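Local coordinates for odorant binding protein, antennal (Anopheles gambiae, PDB 3R1O) that probably binds odorants, and here holds palmitic acid inside a small, all-helical secreted fold, at residues K56-D61 with L69-Y74; T64-L69 with E90-V95. All blocks are in the same frame, centred on the assembly; numbering follows the deposited sequence.

Overall arrangement
Both contacts involve the loop that joins helix 44-56 to helix 69-75, and their centres lie about 10 Å apart. Along the chain the segments alternate: 56-61, 64-69, 69-74, then 90-95. Contact 1 folds the start of the loop against helix 69-75, whereas contact 2 sets the end of the same loop against the exit of helix 88-91. L69, the first residue of helix 69-75, belongs to both, and a probable V59 O to L68 N hydrogen bond of 2.7 Å ties the two halves of the loop together. The loop thus touches the bound palmitic acid through I57 and packs beside the C91-C109 disulfide at its other end.

Contact 1. Residues K56-D61 with L69-Y74; sequences KIDVVD and LDRLLY
R71 extends its guanidinium across D58 with a face, not an edge, turned to the backbone carbonyl. D58 O sits over that face, 2.9 Å from R71 NH1, where the angle is too poor for a hydrogen bond. The D58 carboxylate stands nearly upright to the guanidinium, planes 82° apart, and its OD2 makes a long salt bridge to NH1 at 3.8 Å. A water completes the link, donating to I57 O at 2.8 Å and accepting from R71 NH1. Bends at chi2 and chi3 of R71 swing the guanidinium back over the loop. Beneath this polar rim the contact is apolar. I57 and L72 approach at a slant and meet through their CD1 methyls, 3.5 Å apart, while V59 CG1, anti to its own carbonyl carbon (chi1 -60°), reaches the helix backbone 3.9 Å from L72 N. D58, with positive phi, closes helix 44-56 in a Schellman motif, and the chain then runs past helix 69-75. I57 also touches the bound palmitic acid and packs on L17 of helix 11-25, and F54 of helix 44-56 touches both V59 and L72.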
# COMPACT_ATOMS: atom_id res chain seq x y z
N LYS A 56 -5.96 -5.51 -5.35
CA LYS A 56 -6.40 -6.83 -4.86
C LYS A 56 -7.48 -6.74 -3.79
O LYS A 56 -8.40 -7.55 -3.79
CB LYS A 56 -5.22 -7.70 -4.38
CG LYS A 56 -4.18 -8.04 -5.45
CD LYS A 56 -4.70 -8.92 -6.58
CE LYS A 56 -3.82 -8.78 -7.78
NZ LYS A 56 -4.27 -9.64 -8.91
N ILE A 57 -7.39 -5.73 -2.91
CA ILE A 57 -8.40 -5.54 -1.86
C ILE A 57 -9.60 -4.72 -2.33
O ILE A 57 -10.54 -4.54 -1.56
CB ILE A 57 -7.84 -5.10 -0.48
CG1 ILE A 57 -7.17 -3.72 -0.52
CG2 ILE A 57 -6.97 -6.19 0.13
CD1 ILE A 57 -7.03 -3.09 0.80
N ASP A 58 -9.57 -4.26 -3.60
CA ASP A 58 -10.64 -3.51 -4.27
C ASP A 58 -10.91 -2.13 -3.65
O ASP A 58 -12.07 -1.72 -3.50
CB ASP A 58 -11.92 -4.38 -4.40
CG ASP A 58 -12.80 -4.06 -5.59
OD1 ASP A 58 -12.26 -3.69 -6.66
OD2 ASP A 58 -14.03 -4.26 -5.49
N VAL A 59 -9.83 -1.41 -3.32
CA VAL A 59 -9.91 -0.07 -2.73
C VAL A 59 -9.53 1.04 -3.75
O VAL A 59 -9.35 2.20 -3.38
CB VAL A 59 -9.19 0.05 -1.36
CG1 VAL A 59 -9.76 -0.90 -0.31
CG2 VAL A 59 -7.70 -0.06 -1.47
N VAL A 60 -9.44 0.67 -5.04
CA VAL A 60 -9.14 1.63 -6.10
C VAL A 60 -10.48 2.03 -6.73
O VAL A 60 -11.26 1.17 -7.17
CB VAL A 60 -8.10 1.11 -7.15
CG1 VAL A 60 -7.78 2.19 -8.19
CG2 VAL A 60 -6.82 0.62 -6.49
N ASP A 61 -10.74 3.34 -6.76
CA ASP A 61 -11.96 3.89 -7.32
C ASP A 61 -12.03 3.59 -8.82
O ASP A 61 -11.09 3.88 -9.56
CB ASP A 61 -12.05 5.40 -7.05
CG ASP A 61 -13.42 5.98 -7.28
OD1 ASP A 61 -13.81 6.13 -8.44
OD2 ASP A 61 -14.09 6.32 -6.28
N LEU A 69 -9.44 5.24 0.85
CA LEU A 69 -8.84 5.09 2.18
C LEU A 69 -9.78 4.67 3.30
O LEU A 69 -9.36 3.91 4.17
CB LEU A 69 -8.06 6.36 2.60
CG LEU A 69 -6.73 6.62 1.92
CD1 LEU A 69 -6.11 7.85 2.49
CD2 LEU A 69 -5.77 5.47 2.09
N ASP A 70 -11.03 5.19 3.30
CA ASP A 70 -12.02 4.84 4.32
C ASP A 70 -12.39 3.38 4.19
O ASP A 70 -12.51 2.69 5.20
CB ASP A 70 -13.27 5.72 4.23
CG ASP A 70 -13.02 7.17 4.54
OD1 ASP A 70 -12.75 7.48 5.72
OD2 ASP A 70 -13.08 7.99 3.60
N ARG A 71 -12.50 2.89 2.94
CA ARG A 71 -12.80 1.50 2.63
C ARG A 71 -11.67 0.58 3.05
O ARG A 71 -11.93 -0.53 3.51
CB ARG A 71 -13.15 1.31 1.15
CG ARG A 71 -14.37 0.44 0.97
CD ARG A 71 -14.18 -0.50 -0.20
NE ARG A 71 -14.58 0.13 -1.45
CZ ARG A 71 -14.88 -0.54 -2.57
NH1 ARG A 71 -14.81 -1.87 -2.59
NH2 ARG A 71 -15.22 0.11 -3.66
N LEU A 72 -10.41 1.06 2.94
CA LEU A 72 -9.22 0.33 3.36
C LEU A 72 -9.28 0.13 4.88
O LEU A 72 -9.09 -0.98 5.36
CB LEU A 72 -7.94 1.08 2.91
CG LEU A 72 -6.59 0.70 3.58
CD1 LEU A 72 -6.15 -0.70 3.24
CD2 LEU A 72 -5.50 1.66 3.20
N LEU A 73 -9.60 1.22 5.61
CA LEU A 73 -9.71 1.24 7.07
C LEU A 73 -10.80 0.33 7.64
O LEU A 73 -10.73 -0.01 8.82
CB LEU A 73 -9.82 2.67 7.61
CG LEU A 73 -8.60 3.57 7.40
CD1 LEU A 73 -8.98 5.03 7.46
CD2 LEU A 73 -7.49 3.24 8.39
N TYR A 74 -11.81 -0.06 6.81
CA TYR A 74 -12.85 -1.00 7.23
C TYR A 74 -12.13 -2.35 7.37
O TYR A 74 -12.34 -3.05 8.37
CB TYR A 74 -13.96 -1.16 6.17
CG TYR A 74 -14.73 0.07 5.77
CD1 TYR A 74 -14.84 1.17 6.63
CD2 TYR A 74 -15.45 0.11 4.58
CE1 TYR A 74 -15.56 2.30 6.27
CE2 TYR A 74 -16.17 1.24 4.21
CZ TYR A 74 -16.23 2.33 5.06
OH TYR A 74 -16.95 3.44 4.69
O HOH W 1 -13.05 -3.68 -0.58

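Contact 2. Residues T64-L69 with E90-V95; sequences TGRILL and ECSHIV
S92 O is gripped by two nitrogens of the R66 side chain. NE gives the stronger hydrogen bond, 2.7 Å from S92 O with an N-H...O angle of 143°, and NH2 adds a weak one to the same oxygen. The carbonyl oxygen lies near the rim of the guanidinium but 23° out of its plane. The R66 chain turns twice, at chi2 and chi3, which lays its polar end along H93. The guanidinium lies flat on the imidazole in a stack, centres 3.8 Å apart and planes at 19°. R66 NE stands above one face of the ring, offset toward its rim. S92 places its hydroxyl between its own N and carbonyl carbon (chi1 60°), where OG bonds to T88 O and R89 O of the preceding helical turn and accepts from a water that also takes a weak bond from R66 NH2. A second water joins the backbones: it accepts from I67 N at 2.8 Å and donates to C91 O and to I94 O, the latter at 2.7 Å. Apolar groups border this polar centre. L69 puts CD1 3.5 Å from C91 CB, beside the disulfide to C109, and V95 brings CG1 to within 3.6 Å of T64 O. R66 NH1 has a long, weak ion pair with D61 OD2. S92 O at the edge and the H93 ring over one face thus hold the guanidinium, and the carbonyl bonds together with the stack would restrict its rotation. A positive guanidinium so close over the imidazole would probably disfavour protonation of H93.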
# COMPACT_ATOMS: atom_id res chain seq x y z
N THR A 64 -12.44 7.31 -10.97
CA THR A 64 -11.27 8.21 -11.03
C THR A 64 -9.91 7.61 -10.81
O THR A 64 -8.92 8.16 -11.32
CB THR A 64 -11.41 9.22 -9.89
OG1 THR A 64 -11.64 8.40 -8.75
CG2 THR A 64 -12.57 10.18 -10.09
N GLY A 65 -9.85 6.51 -10.05
CA GLY A 65 -8.58 5.91 -9.69
C GLY A 65 -8.07 6.39 -8.34
O GLY A 65 -6.94 6.04 -7.95
N ARG A 66 -8.88 7.19 -7.62
CA ARG A 66 -8.55 7.62 -6.25
C ARG A 66 -8.51 6.40 -5.33
O ARG A 66 -9.14 5.38 -5.61
CB ARG A 66 -9.57 8.53 -5.58
CG ARG A 66 -10.57 9.37 -6.36
CD ARG A 66 -11.93 9.36 -5.67
NE ARG A 66 -11.82 9.59 -4.22
CZ ARG A 66 -12.73 9.27 -3.32
NH1 ARG A 66 -13.84 8.66 -3.69
NH2 ARG A 66 -12.56 9.53 -2.04
N ILE A 67 -7.71 6.48 -4.26
CA ILE A 67 -7.62 5.36 -3.33
C ILE A 67 -8.65 5.55 -2.26
O ILE A 67 -8.61 6.54 -1.53
CB ILE A 67 -6.20 5.14 -2.71
CG1 ILE A 67 -5.07 5.05 -3.79
CG2 ILE A 67 -6.18 3.97 -1.68
CD1 ILE A 67 -5.35 4.07 -5.02
N LEU A 68 -9.58 4.61 -2.15
CA LEU A 68 -10.67 4.68 -1.19
C LEU A 68 -10.19 4.32 0.22
O LEU A 68 -10.47 3.23 0.71
CB LEU A 68 -11.84 3.81 -1.68
CG LEU A 68 -12.29 4.03 -3.14
CD1 LEU A 68 -13.13 2.89 -3.62
CD2 LEU A 68 -13.02 5.34 -3.32
N LEU A 69 -9.44 5.24 0.85
CA LEU A 69 -8.84 5.09 2.18
C LEU A 69 -9.78 4.67 3.30
O LEU A 69 -9.36 3.91 4.17
CB LEU A 69 -8.06 6.36 2.60
CG LEU A 69 -6.73 6.62 1.92
CD1 LEU A 69 -6.11 7.85 2.49
CD2 LEU A 69 -5.77 5.47 2.09
N GLU A 90 -8.46 14.30 1.77
CA GLU A 90 -7.47 14.85 0.84
C GLU A 90 -6.58 13.73 0.27
O GLU A 90 -6.39 13.66 -0.95
CB GLU A 90 -6.67 16.04 1.40
CG GLU A 90 -5.66 15.76 2.49
CD GLU A 90 -4.54 16.77 2.60
OE1 GLU A 90 -3.71 16.85 1.67
OE2 GLU A 90 -4.47 17.47 3.64
N CYS A 91 -6.13 12.81 1.15
CA CYS A 91 -5.27 11.68 0.78
C CYS A 91 -5.99 10.66 -0.12
O CYS A 91 -5.33 9.99 -0.91
CB CYS A 91 -4.66 11.01 2.01
SG CYS A 91 -3.68 12.12 3.06
N SER A 92 -7.33 10.58 -0.02
CA SER A 92 -8.13 9.68 -0.85
C SER A 92 -8.62 10.33 -2.14
O SER A 92 -9.46 9.76 -2.84
CB SER A 92 -9.30 9.09 -0.05
OG SER A 92 -10.15 10.11 0.44
N HIS A 93 -8.08 11.52 -2.47
CA HIS A 93 -8.42 12.24 -3.70
C HIS A 93 -7.18 12.54 -4.54
O HIS A 93 -7.21 13.40 -5.42
CB HIS A 93 -9.24 13.49 -3.38
CG HIS A 93 -10.70 13.20 -3.19
ND1 HIS A 93 -11.56 13.12 -4.26
CD2 HIS A 93 -11.40 12.95 -2.05
CE1 HIS A 93 -12.75 12.82 -3.75
NE2 HIS A 93 -12.70 12.71 -2.43
N ILE A 94 -6.10 11.80 -4.27
CA ILE A 94 -4.82 11.89 -4.99
C ILE A 94 -4.92 11.02 -6.25
O ILE A 94 -5.21 9.82 -6.14
CB ILE A 94 -3.65 11.44 -4.06
CG1 ILE A 94 -3.47 12.41 -2.87
CG2 ILE A 94 -2.34 11.25 -4.86
CD1 ILE A 94 -2.56 11.92 -1.78
N VAL A 95 -4.71 11.64 -7.43
CA VAL A 95 -4.70 10.96 -8.73
C VAL A 95 -3.53 11.51 -9.53
O VAL A 95 -3.38 12.73 -9.65
CB VAL A 95 -6.04 10.98 -9.55
CG1 VAL A 95 -5.93 10.10 -10.80
CG2 VAL A 95 -7.23 10.54 -8.71
O HOH W 2 -12.75 8.78 0.43
O HOH W 3 -6.25 8.88 -3.79